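Local structure of NAD-dependent aldehyde dehydrogenase (5UJU) at residues E80-V86 / M142-A148; C213-P217 / Y346-M350; I398-D404 / A434-T438; R409-A413 / W456-I460. The protein probably catalyses the NAD-dependent oxidation of aldehydes to carboxylic acids. One frame throughout, in Å; residues are numbered along the deposited sequence.

Contact 1. Residues E80-V86 / M142-A148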
loop_
_atom_site.group_PDB
_atom_site.type_symbol
_atom_site.label_atom_id
_atom_site.label_comp_id
_atom_site.label_asym_id
_atom_site.label_seq_id
_atom_site.Cartn_x
_atom_site.Cartn_y
_atom_site.Cartn_z
ATOM N N GLU A 80 11.326 12.988 31.103
ATOM C CA GLU A 80 12.321 13.488 30.158
ATOM C C GLU A 80 13.492 14.147 30.883
ATOM O O GLU A 80 13.314 14.835 31.893
ATOM C CB GLU A 80 11.705 14.506 29.202
ATOM C CG GLU A 80 10.642 13.979 28.264
ATOM C CD GLU A 80 9.782 15.124 27.728
ATOM O OE1 GLU A 80 9.111 15.792 28.544
ATOM O OE2 GLU A 80 9.796 15.377 26.508
ATOM N N ARG A 81 14.696 13.951 30.336
ATOM C CA ARG A 81 15.921 14.576 30.821
ATOM C C ARG A 81 16.636 15.238 29.652
ATOM O O ARG A 81 16.706 14.671 28.563
ATOM C CB ARG A 81 16.851 13.545 31.475
ATOM C CG ARG A 81 16.161 12.665 32.503
ATOM C CD ARG A 81 16.011 13.381 33.841
ATOM N NE ARG A 81 15.266 12.581 34.814
ATOM C CZ ARG A 81 14.028 12.857 35.225
ATOM N NH1 ARG A 81 13.387 13.928 34.767
ATOM N NH2 ARG A 81 13.429 12.066 36.104
ATOM N N SER A 82 17.170 16.423 29.882
ATOM C CA SER A 82 17.875 17.140 28.828
ATOM C C SER A 82 19.294 16.594 28.665
ATOM O O SER A 82 20.041 16.533 29.646
ATOM C CB SER A 82 17.949 18.616 29.163
ATOM O OG SER A 82 18.844 19.275 28.288
ATOM N N PRO A 83 19.708 16.210 27.453
ATOM C CA PRO A 83 21.120 15.831 27.264
ATOM C C PRO A 83 22.084 16.955 27.591
ATOM O O PRO A 83 23.275 16.690 27.798
ATOM C CB PRO A 83 21.185 15.430 25.781
ATOM C CG PRO A 83 19.787 14.957 25.471
ATOM C CD PRO A 83 18.899 15.911 26.256
ATOM N N TYR A 84 21.606 18.196 27.676
ATOM C CA TYR A 84 22.444 19.319 28.058
ATOM C C TYR A 84 22.484 19.549 29.563
ATOM O O TYR A 84 23.193 20.454 30.023
ATOM C CB TYR A 84 21.989 20.578 27.316
ATOM C CG TYR A 84 22.333 20.502 25.843
ATOM C CD1 TYR A 84 23.628 20.761 25.408
ATOM C CD2 TYR A 84 21.386 20.121 24.891
ATOM C CE1 TYR A 84 23.967 20.681 24.069
ATOM C CE2 TYR A 84 21.721 20.042 23.526
ATOM C CZ TYR A 84 23.022 20.317 23.135
ATOM O OH TYR A 84 23.398 20.247 21.808
ATOM N N GLY A 85 21.784 18.732 30.344
ATOM C CA GLY A 85 21.877 18.819 31.785
ATOM C C GLY A 85 20.965 19.842 32.423
ATOM O O GLY A 85 21.041 20.037 33.641
ATOM N N VAL A 86 20.108 20.498 31.644
ATOM C CA VAL A 86 19.134 21.447 32.174
ATOM C C VAL A 86 17.989 20.674 32.818
ATOM O O VAL A 86 17.510 19.673 32.267
ATOM C CB VAL A 86 18.631 22.365 31.046
ATOM C CG1 VAL A 86 17.438 23.202 31.507
ATOM C CG2 VAL A 86 19.753 23.260 30.562
ATOM N N MET A 142 15.956 20.462 21.183
ATOM C CA MET A 142 17.312 20.561 21.710
ATOM C C MET A 142 17.419 19.893 23.074
ATOM O O MET A 142 18.324 19.087 23.310
ATOM C CB MET A 142 17.723 22.034 21.795
ATOM C CG MET A 142 19.091 22.287 22.422
ATOM S SD MET A 142 19.531 24.037 22.461
ATOM C CE MET A 142 21.031 23.955 23.439
ATOM N N HIS A 143 16.478 20.180 23.975
ATOM C CA HIS A 143 16.582 19.674 25.335
ATOM C C HIS A 143 15.858 18.355 25.542
ATOM O O HIS A 143 15.657 17.946 26.688
ATOM C CB HIS A 143 16.115 20.736 26.331
ATOM C CG HIS A 143 17.066 21.886 26.422
ATOM N ND1 HIS A 143 18.306 21.772 27.013
ATOM C CD2 HIS A 143 16.999 23.147 25.930
ATOM C CE1 HIS A 143 18.942 22.926 26.923
ATOM N NE2 HIS A 143 18.172 23.776 26.267
ATOM N N THR A 144 15.502 17.660 24.472
ATOM C CA THR A 144 15.169 16.250 24.623
ATOM C C THR A 144 16.080 15.350 23.813
ATOM O O THR A 144 16.521 14.318 24.321
ATOM C CB THR A 144 13.702 15.958 24.229
ATOM O OG1 THR A 144 13.426 16.475 22.923
ATOM C CG2 THR A 144 12.762 16.585 25.227
ATOM N N THR A 145 16.386 15.726 22.572
ATOM C CA THR A 145 17.190 14.892 21.684
ATOM C C THR A 145 18.682 15.155 21.799
ATOM O O THR A 145 19.475 14.293 21.409
ATOM C CB THR A 145 16.780 15.111 20.226
ATOM O OG1 THR A 145 17.219 16.411 19.799
ATOM C CG2 THR A 145 15.267 15.012 20.083
ATOM N N GLY A 146 19.080 16.324 22.287
ATOM C CA GLY A 146 20.477 16.696 22.343
ATOM C C GLY A 146 21.011 17.359 21.093
ATOM O O GLY A 146 22.217 17.658 21.034
ATOM N N GLN A 147 20.165 17.586 20.087
ATOM C CA GLN A 147 20.611 18.291 18.894
ATOM C C GLN A 147 21.031 19.713 19.241
ATOM O O GLN A 147 20.379 20.394 20.040
ATOM C CB GLN A 147 19.504 18.309 17.833
ATOM C CG GLN A 147 19.386 16.996 17.085
ATOM C CD GLN A 147 18.154 16.893 16.213
ATOM O OE1 GLN A 147 17.472 17.879 15.943
ATOM N NE2 GLN A 147 17.879 15.690 15.738
ATOM N N ALA A 148 22.143 20.150 18.651
ATOM C CA ALA A 148 22.549 21.545 18.754
ATOM C C ALA A 148 21.466 22.442 18.161
ATOM O O ALA A 148 20.668 22.022 17.320
ATOM C CB ALA A 148 23.885 21.783 18.037
#

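Contact 2. Residues C213-P217 / Y346-M350. With NA (sodium ion), chain C.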
loop_
_atom_site.group_PDB
_atom_site.type_symbol
_atom_site.label_atom_id
_atom_site.label_comp_id
_atom_site.label_asym_id
_atom_site.label_seq_id
_atom_site.Cartn_x
_atom_site.Cartn_y
_atom_site.Cartn_z
ATOM N N CYS A 213 9.955 8.698 17.961
ATOM C CA CYS A 213 11.389 8.423 17.955
ATOM C C CYS A 213 12.116 9.380 18.907
ATOM O O CYS A 213 11.689 10.523 19.109
ATOM C CB CYS A 213 11.922 8.561 16.520
ATOM S SG CYS A 213 13.657 8.990 16.331
ATOM N N CYS A 214 13.221 8.916 19.503
ATOM C CA CYS A 214 13.886 9.740 20.516
ATOM C C CYS A 214 14.858 10.762 19.927
ATOM O O CYS A 214 15.222 11.711 20.632
ATOM C CB CYS A 214 14.616 8.872 21.548
ATOM S SG CYS A 214 16.113 8.051 20.965
ATOM N N THR A 215 15.280 10.604 18.666
ATOM C CA THR A 215 16.250 11.510 18.051
ATOM C C THR A 215 15.615 12.533 17.117
ATOM O O THR A 215 16.044 13.689 17.094
ATOM C CB THR A 215 17.286 10.719 17.243
ATOM O OG1 THR A 215 16.595 9.763 16.434
ATOM C CG2 THR A 215 18.267 9.997 18.167
ATOM N N PHE A 216 14.639 12.133 16.309
ATOM C CA PHE A 216 13.971 13.043 15.375
ATOM C C PHE A 216 12.466 12.947 15.574
ATOM O O PHE A 216 11.729 12.489 14.687
ATOM C CB PHE A 216 14.362 12.737 13.928
ATOM C CG PHE A 216 15.784 13.120 13.594
ATOM C CD1 PHE A 216 16.839 12.274 13.900
ATOM C CD2 PHE A 216 16.065 14.339 12.988
ATOM C CE1 PHE A 216 18.147 12.634 13.604
ATOM C CE2 PHE A 216 17.381 14.706 12.684
ATOM C CZ PHE A 216 18.417 13.851 13.001
ATOM N N PRO A 217 11.970 13.433 16.719
ATOM C CA PRO A 217 10.543 13.238 17.037
ATOM C C PRO A 217 9.605 13.865 16.019
ATOM O O PRO A 217 8.624 13.223 15.608
ATOM C CB PRO A 217 10.406 13.876 18.431
ATOM C CG PRO A 217 11.535 14.873 18.518
ATOM C CD PRO A 217 12.672 14.239 17.736
ATOM N N TYR A 346 25.805 15.885 14.844
ATOM C CA TYR A 346 24.949 15.325 15.890
ATOM C C TYR A 346 25.537 14.017 16.439
ATOM O O TYR A 346 24.812 13.109 16.851
ATOM C CB TYR A 346 23.513 15.145 15.356
ATOM C CG TYR A 346 22.448 14.721 16.368
ATOM C CD1 TYR A 346 22.541 15.060 17.717
ATOM C CD2 TYR A 346 21.355 13.969 15.956
ATOM C CE1 TYR A 346 21.553 14.652 18.630
ATOM C CE2 TYR A 346 20.389 13.563 16.840
ATOM C CZ TYR A 346 20.488 13.902 18.169
ATOM O OH TYR A 346 19.500 13.475 19.018
ATOM N N SER A 347 26.872 13.908 16.439
ATOM C CA SER A 347 27.571 12.765 17.036
ATOM C C SER A 347 27.095 11.441 16.447
ATOM O O SER A 347 26.944 10.442 17.157
ATOM C CB SER A 347 27.445 12.750 18.562
ATOM O OG SER A 347 27.995 13.919 19.150
ATOM N N GLY A 348 26.889 11.428 15.131
ATOM C CA GLY A 348 26.501 10.214 14.428
ATOM C C GLY A 348 25.147 9.663 14.801
ATOM O O GLY A 348 24.849 8.508 14.477
ATOM N N GLN A 349 24.300 10.466 15.457
ATOM C CA GLN A 349 22.984 10.036 15.904
ATOM C C GLN A 349 21.893 10.311 14.868
ATOM O O GLN A 349 20.706 10.370 15.219
ATOM C CB GLN A 349 22.638 10.703 17.246
ATOM C CG GLN A 349 23.591 10.301 18.390
ATOM C CD GLN A 349 23.446 11.160 19.644
ATOM O OE1 GLN A 349 23.086 10.655 20.708
ATOM N NE2 GLN A 349 23.759 12.459 19.531
ATOM N N MET A 350 22.263 10.456 13.605
ATOM C CA MET A 350 21.299 10.575 12.526
ATOM C C MET A 350 21.120 9.210 11.884
ATOM O O MET A 350 22.082 8.446 11.755
ATOM C CB MET A 350 21.760 11.596 11.492
ATOM C CG MET A 350 22.104 12.902 12.116
ATOM S SD MET A 350 22.662 14.081 10.900
ATOM C CE MET A 350 21.111 14.437 10.056
HETATM NA NA NA C . 26.390 6.440 13.594
HETATM O O HOH W 1 18.225 8.813 14.281
HETATM O O HOH W 2 24.322 5.862 15.033
HETATM O O HOH W 3 27.341 4.132 13.770
HETATM O O HOH W 4 25.448 5.738 11.271
HETATM O O HOH W 5 28.841 7.018 12.515
#

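Contact 3. Residues I398-D404 / A434-T438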
loop_
_atom_site.group_PDB
_atom_site.type_symbol
_atom_site.label_atom_id
_atom_site.label_comp_id
_atom_site.label_asym_id
_atom_site.label_seq_id
_atom_site.Cartn_x
_atom_site.Cartn_y
_atom_site.Cartn_z
ATOM N N ILE A 398 28.538 18.882 16.957
ATOM C CA ILE A 398 28.300 17.526 17.439
ATOM C C ILE A 398 27.100 17.428 18.378
ATOM O O ILE A 398 26.560 16.326 18.552
ATOM C CB ILE A 398 29.563 16.947 18.100
ATOM C CG1 ILE A 398 29.894 17.683 19.395
ATOM C CG2 ILE A 398 30.756 17.042 17.114
ATOM C CD1 ILE A 398 31.202 17.220 20.040
ATOM N N GLY A 399 26.654 18.537 18.961
ATOM C CA GLY A 399 25.501 18.443 19.842
ATOM C C GLY A 399 25.823 17.587 21.051
ATOM O O GLY A 399 26.985 17.430 21.449
ATOM N N ALA A 400 24.789 16.975 21.615
ATOM C CA ALA A 400 24.931 16.202 22.835
ATOM C C ALA A 400 24.484 14.769 22.595
ATOM O O ALA A 400 23.692 14.484 21.696
ATOM C CB ALA A 400 24.121 16.822 23.992
ATOM N N ILE A 401 25.003 13.870 23.420
ATOM C CA ILE A 401 24.672 12.450 23.337
ATOM C C ILE A 401 23.317 12.210 24.003
ATOM O O ILE A 401 23.083 12.648 25.135
ATOM C CB ILE A 401 25.779 11.615 24.000
ATOM C CG1 ILE A 401 27.126 11.833 23.293
ATOM C CG2 ILE A 401 25.408 10.170 24.031
ATOM C CD1 ILE A 401 27.167 11.297 21.883
ATOM N N GLN A 402 22.427 11.484 23.315
ATOM C CA GLN A 402 21.021 11.489 23.725
ATOM C C GLN A 402 20.805 10.783 25.066
ATOM O O GLN A 402 19.950 11.197 25.858
ATOM C CB GLN A 402 20.150 10.851 22.636
ATOM C CG GLN A 402 18.660 11.268 22.680
ATOM C CD GLN A 402 17.829 10.483 23.690
ATOM O OE1 GLN A 402 18.092 9.312 23.956
ATOM N NE2 GLN A 402 16.816 11.138 24.259
ATOM N N ASN A 403 21.551 9.715 25.339
ATOM C CA ASN A 403 21.320 8.924 26.542
ATOM C C ASN A 403 22.602 8.197 26.917
ATOM O O ASN A 403 23.546 8.104 26.124
ATOM C CB ASN A 403 20.164 7.941 26.345
ATOM C CG ASN A 403 20.390 7.026 25.177
ATOM O OD1 ASN A 403 21.164 6.065 25.253
ATOM N ND2 ASN A 403 19.725 7.330 24.066
ATOM N N ASP A 404 22.630 7.682 28.149
ATOM C CA ASP A 404 23.832 7.024 28.641
ATOM C C ASP A 404 24.089 5.678 27.974
ATOM O O ASP A 404 25.204 5.155 28.098
ATOM C CB ASP A 404 23.730 6.826 30.153
ATOM C CG ASP A 404 23.606 8.131 30.903
ATOM O OD1 ASP A 404 24.410 9.051 30.630
ATOM O OD2 ASP A 404 22.704 8.234 31.767
ATOM N N ALA A 434 26.225 19.032 30.431
ATOM C CA ALA A 434 25.895 18.406 29.162
ATOM C C ALA A 434 26.727 17.140 28.954
ATOM O O ALA A 434 27.851 17.020 29.453
ATOM C CB ALA A 434 26.138 19.374 28.009
ATOM N N ARG A 435 26.141 16.181 28.228
ATOM C CA ARG A 435 26.756 14.898 27.887
ATOM C C ARG A 435 27.279 15.009 26.454
ATOM O O ARG A 435 26.509 14.920 25.494
ATOM C CB ARG A 435 25.738 13.764 28.033
ATOM C CG ARG A 435 26.293 12.355 27.820
ATOM C CD ARG A 435 25.152 11.357 27.604
ATOM N NE ARG A 435 24.314 11.237 28.785
ATOM C CZ ARG A 435 23.034 11.598 28.845
ATOM N NH1 ARG A 435 22.421 12.101 27.786
ATOM N NH2 ARG A 435 22.368 11.457 29.982
ATOM N N VAL A 436 28.586 15.231 26.305
ATOM C CA VAL A 436 29.186 15.488 24.999
ATOM C C VAL A 436 30.347 14.516 24.817
ATOM O O VAL A 436 31.221 14.431 25.689
ATOM C CB VAL A 436 29.679 16.944 24.869
ATOM C CG1 VAL A 436 30.229 17.227 23.454
ATOM C CG2 VAL A 436 28.597 17.947 25.230
ATOM N N ARG A 437 30.375 13.819 23.673
ATOM C CA ARG A 437 31.414 12.851 23.342
ATOM C C ARG A 437 31.808 12.984 21.876
ATOM O O ARG A 437 30.938 13.096 21.009
ATOM C CB ARG A 437 30.933 11.407 23.566
ATOM C CG ARG A 437 30.431 11.075 24.940
ATOM C CD ARG A 437 31.558 11.108 25.939
ATOM N NE ARG A 437 31.209 10.436 27.193
ATOM C CZ ARG A 437 30.695 11.052 28.248
ATOM N NH1 ARG A 437 30.459 12.358 28.199
ATOM N NH2 ARG A 437 30.418 10.365 29.351
ATOM N N THR A 438 33.116 12.930 21.598
ATOM C CA THR A 438 33.624 13.046 20.230
ATOM C C THR A 438 33.582 11.689 19.532
ATOM O O THR A 438 33.464 10.655 20.190
ATOM C CB THR A 438 35.054 13.603 20.235
ATOM O OG1 THR A 438 35.939 12.720 20.944
ATOM C CG2 THR A 438 35.074 14.974 20.891
HETATM O O HOH W 6 28.379 14.904 21.822
#

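Contact 4. Residues R409-A413 / W456-I460. With NA (sodium ion), chain C.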
loop_
_atom_site.group_PDB
_atom_site.type_symbol
_atom_site.label_atom_id
_atom_site.label_comp_id
_atom_site.label_asym_id
_atom_site.label_seq_id
_atom_site.Cartn_x
_atom_site.Cartn_y
_atom_site.Cartn_z
ATOM N N ARG A 409 27.958 2.092 24.564
ATOM C CA ARG A 409 28.285 1.444 23.303
ATOM C C ARG A 409 29.597 1.965 22.724
ATOM O O ARG A 409 30.318 1.209 22.064
ATOM C CB ARG A 409 27.139 1.632 22.314
ATOM C CG ARG A 409 27.324 0.889 20.997
ATOM C CD ARG A 409 26.109 1.051 20.084
ATOM N NE ARG A 409 24.865 0.599 20.706
ATOM C CZ ARG A 409 23.948 1.406 21.236
ATOM N NH1 ARG A 409 24.116 2.728 21.215
ATOM N NH2 ARG A 409 22.854 0.887 21.782
ATOM N N ILE A 410 29.907 3.246 22.939
ATOM C CA ILE A 410 31.211 3.783 22.549
ATOM C C ILE A 410 32.317 2.980 23.214
ATOM O O ILE A 410 33.309 2.610 22.578
ATOM C CB ILE A 410 31.313 5.281 22.900
ATOM C CG1 ILE A 410 30.361 6.111 22.039
ATOM C CG2 ILE A 410 32.730 5.799 22.701
ATOM C CD1 ILE A 410 30.217 7.561 22.497
ATOM N N ASP A 411 32.175 2.712 24.514
ATOM C CA ASP A 411 33.219 1.962 25.200
ATOM C C ASP A 411 33.259 0.511 24.738
ATOM O O ASP A 411 34.342 -0.080 24.641
ATOM C CB ASP A 411 33.047 2.034 26.715
ATOM C CG ASP A 411 34.268 1.489 27.455
ATOM O OD1 ASP A 411 35.357 2.094 27.332
ATOM O OD2 ASP A 411 34.146 0.448 28.140
ATOM N N ALA A 412 32.099 -0.084 24.437
ATOM C CA ALA A 412 32.111 -1.425 23.860
ATOM C C ALA A 412 32.847 -1.439 22.522
ATOM O O ALA A 412 33.635 -2.352 22.244
ATOM C CB ALA A 412 30.687 -1.949 23.695
ATOM N N ALA A 413 32.616 -0.419 21.689
ATOM C CA ALA A 413 33.244 -0.377 20.372
ATOM C C ALA A 413 34.762 -0.221 20.463
ATOM O O ALA A 413 35.477 -0.675 19.561
ATOM C CB ALA A 413 32.639 0.754 19.537
ATOM N N TRP A 456 25.726 0.215 15.345
ATOM C CA TRP A 456 26.374 0.805 16.511
ATOM C C TRP A 456 25.833 2.223 16.611
ATOM O O TRP A 456 26.372 3.147 15.992
ATOM C CB TRP A 456 27.887 0.801 16.350
ATOM C CG TRP A 456 28.469 -0.566 16.272
ATOM C CD1 TRP A 456 28.524 -1.374 15.171
ATOM C CD2 TRP A 456 29.079 -1.298 17.339
ATOM N NE1 TRP A 456 29.144 -2.562 15.483
ATOM C CE2 TRP A 456 29.488 -2.544 16.810
ATOM C CE3 TRP A 456 29.323 -1.023 18.685
ATOM C CZ2 TRP A 456 30.128 -3.510 17.586
ATOM C CZ3 TRP A 456 29.957 -1.981 19.456
ATOM C CH2 TRP A 456 30.350 -3.212 18.907
ATOM N N PHE A 457 24.806 2.418 17.420
ATOM C CA PHE A 457 24.166 3.723 17.448
ATOM C C PHE A 457 25.032 4.697 18.229
ATOM O O PHE A 457 25.441 4.416 19.361
ATOM C CB PHE A 457 22.764 3.651 18.043
ATOM C CG PHE A 457 22.092 4.985 18.120
ATOM C CD1 PHE A 457 21.619 5.599 16.964
ATOM C CD2 PHE A 457 21.945 5.638 19.333
ATOM C CE1 PHE A 457 20.991 6.846 17.023
ATOM C CE2 PHE A 457 21.324 6.885 19.399
ATOM C CZ PHE A 457 20.852 7.486 18.238
ATOM N N GLY A 458 25.328 5.832 17.615
ATOM C CA GLY A 458 26.202 6.801 18.220
ATOM C C GLY A 458 27.352 7.130 17.296
ATOM O O GLY A 458 27.388 6.707 16.137
ATOM N N PRO A 459 28.309 7.904 17.791
ATOM C CA PRO A 459 29.405 8.407 16.933
ATOM C C PRO A 459 30.518 7.379 16.775
ATOM O O PRO A 459 31.636 7.553 17.251
ATOM C CB PRO A 459 29.865 9.655 17.693
ATOM C CG PRO A 459 29.644 9.285 19.137
ATOM C CD PRO A 459 28.397 8.422 19.166
ATOM N N ILE A 460 30.208 6.286 16.084
ATOM C CA ILE A 460 31.102 5.136 15.958
ATOM C C ILE A 460 31.242 4.799 14.481
ATOM O O ILE A 460 30.236 4.716 13.770
ATOM C CB ILE A 460 30.546 3.925 16.730
ATOM C CG1 ILE A 460 30.381 4.280 18.216
ATOM C CG2 ILE A 460 31.391 2.661 16.469
ATOM C CD1 ILE A 460 29.405 3.366 18.982
HETATM NA NA NA C . 26.390 6.440 13.594
HETATM O O HOH W 3 27.341 4.132 13.770
HETATM O O HOH W 2 24.322 5.862 15.033
HETATM O O HOH W 5 28.841 7.018 12.515
HETATM O O HOH W 4 25.448 5.738 11.271
#

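Contact 1. Residues E80-V86 / M142-A148
A type I beta turn from Ser82 to Gly85, in the loop between strands 76-77 and 92-93, sets Pro83 and Tyr84 against the C-terminal end of helix 134-145. Gly146 is the first residue to leave the helix, with positive phi, and its N lies 3.5 Å from Pro83 CG; the pyrrolidine ring also packs on Thr144 O. Tyr84 reaches further along. Met142, its chain extended throughout, puts its methyl CE over one face of the Tyr84 ring, 4.0 Å from the centroid and 13° off the normal, a CH-pi contact with SD obliquely placed behind it. Met142 O sits in the plane at the ring edge, 3.5 Å from Tyr84 CE2. Tyr84 in turn offers its edge to the face of the His143 imidazole, the two planes at 74° in an offset edge-to-face pair, while Val86 CG2 stands 3.7 Å from His143 CE1. In the plane of the imidazole lies Ser82 OG, hydrogen-bonded to His143 ND1 at 2.9 Å. Ser82 OG, turned anti to its own nitrogen (chi1 169°), also accepts from Tyr84 N at 3.0 Å, which makes an ST turn. Outside the two segments, Phe58 meets the His143 ring nearly parallel. Ser82 OG is thus a buried polar atom gripped by two bonds, one steadying the beta turn and the other restraining the rotation of the imidazole.

Contact 2. Residues C213-P217 / Y346-M350
Thr215 and Gln349 mark the nearest approach of two irregular loops, their CA atoms 7.2 Å apart, and the second loop coils through three successive positive phi angles from Tyr346 to Gly348. Tyr346, its CG anti to the nitrogen (chi1 -173°), extends toward Thr215, and Thr215 CG2 lies 3.8 Å from Tyr346 OH, whose hydrogen-bond partner is Thr145 O. The Phe216 ring turns its edge to the other loop: Gln349 O lies in the ring plane beside CE1, and Met350 CG is 3.9 Å from Phe216 CZ. Phe216 CE1 also meets Tyr346 CE2 at 4.0 Å, the two rings set obliquely. A water joins the loops, donating to Gln349 O at 3.1 Å and hydrogen-bonded to Thr215 OG1. By sequence, loop 346-350 runs into the cysteine that serves as nucleophile in aldehyde dehydrogenases, and loop 213-217 leads to the asparagine that in relatives helps form the oxyanion hole. Tyr346 O takes two bonds from opposite faces of its carbonyl plane, from Gln349 N and from Gln349 NE2, the latter at 3.0 Å and 47° out of plane. Gln349 CB lies over one face of the Tyr346 ring, toward its rim, and OE1 accepts from Gln402 N. Cys213 SG accepts from both Thr215 N and Phe216 N. At the far side of the coil Gly348 O binds the sodium ion at 2.7 Å, together with Gly458 O and four waters.

Contact 3. Residues I398-D404 / A434-T438
The guanidinium of Arg435 lies flat against the turn leading into helix 404-414: Asn403 CA and Asp404 N sit over one face, the nitrogen above the centre of the group, and Ile401 O is in plane at its edge. Arg435 NH1 donates to Ile401 O at 2.8 Å, with an N-H...O angle of 154°. Asp404 closes on the group from another side, its carboxylate plane almost perpendicular to the guanidinium (87°). Arg435 NE reaches Asp404 OD1 at 2.9 Å from above the carboxylate plane, forming a salt bridge that a weak bond from NH2 supplements. The bend at chi3 (-64°) turns the guanidinium toward Ile401 O and Asp404; Arg435 CD packs 3.7 Å from Ile401 CB. Ile401 also carries the backbone link: its N donates to Arg435 O at 2.8 Å, nearly straight. CG1 of Ile401 rests 3.8 Å from Arg437 CG, and at the other end Ile398 CD1 meets Val436 CG1 at 3.5 Å. A water accepts a hydrogen bond from Arg437 N and donates one to Gly399 O, spanning the two extended loops where they diverge. Asn403 N-caps helix 404-414. The arrangement is a short antiparallel pairing of two extended loops, one link direct and one through water, with an arginine side chain supplying the donor to Ile401 O. It joins the start of helix 404-414 to the chain entering strand 440-445.

Contact 4. Residues R409-A413 / W456-I460
Ala413 CB lies at the apolar centre, 3.8 Å from Trp456 CZ3 and the same distance from Ile460 CG2, so that this methyl touches both the indole and the first residue of strand 460-466. One turn back, Arg409 CG lies 3.6 Å from Trp456 CE3 and packs against Ile460 CD1, while Ile410 CD1 meets Pro459 CG at 3.8 Å. The indole nitrogen points elsewhere, bonding Lys451 O. Further out, Arg409 leaves the helix with CG opposite its nitrogen (chi1 -175°) and bends at chi3, which brings NH1 to Phe457 O at 2.8 Å. This bond is bent (139° at the hydrogen), its donor tilted from the carbonyl plane. Phe457 CB covers one face of the guanidinium, and NH1 lies near the edge of the phenyl ring. Phe457, Gly458 and Pro459 belong to a sequence matching the Glu-x-Phe-Gly-Pro motif of aldehyde dehydrogenases, which in relatives lies at the cofactor site. Gly458 N donates to a sodium-bound water, and Gly458 O binds the ion itself at 2.7 Å. Helix 404-414 therefore holds the motif by aliphatic packing and one charged hydrogen bond, while the peptide groups of Gly458 face the metal.

Contacts 1, 2 and 3 meet in one buried cluster, centres 9 to 11 Å apart. Gly146 O of contact 1 accepts from Ala400 N of contact 3 at 2.7 Å, and Pro83 O takes Arg435 N at 2.9 Å. Gln349 ties contact 2 to contact 3, its OE1 lying 2.8 Å from Gln402 N. Contact 4 touches contact 2 where Phe457 CZ comes 3.6 Å from Thr215 CG2, and contact 3, whose segments alternate with its own in sequence, where Ile401 CD1 packs 4.1 Å from Pro459 CD. The sodium ion joins 346-350 and 456-460 through one carbonyl each. As in relatives, contact 2 probably lies beside the catalytic centre and contact 4 near the cofactor.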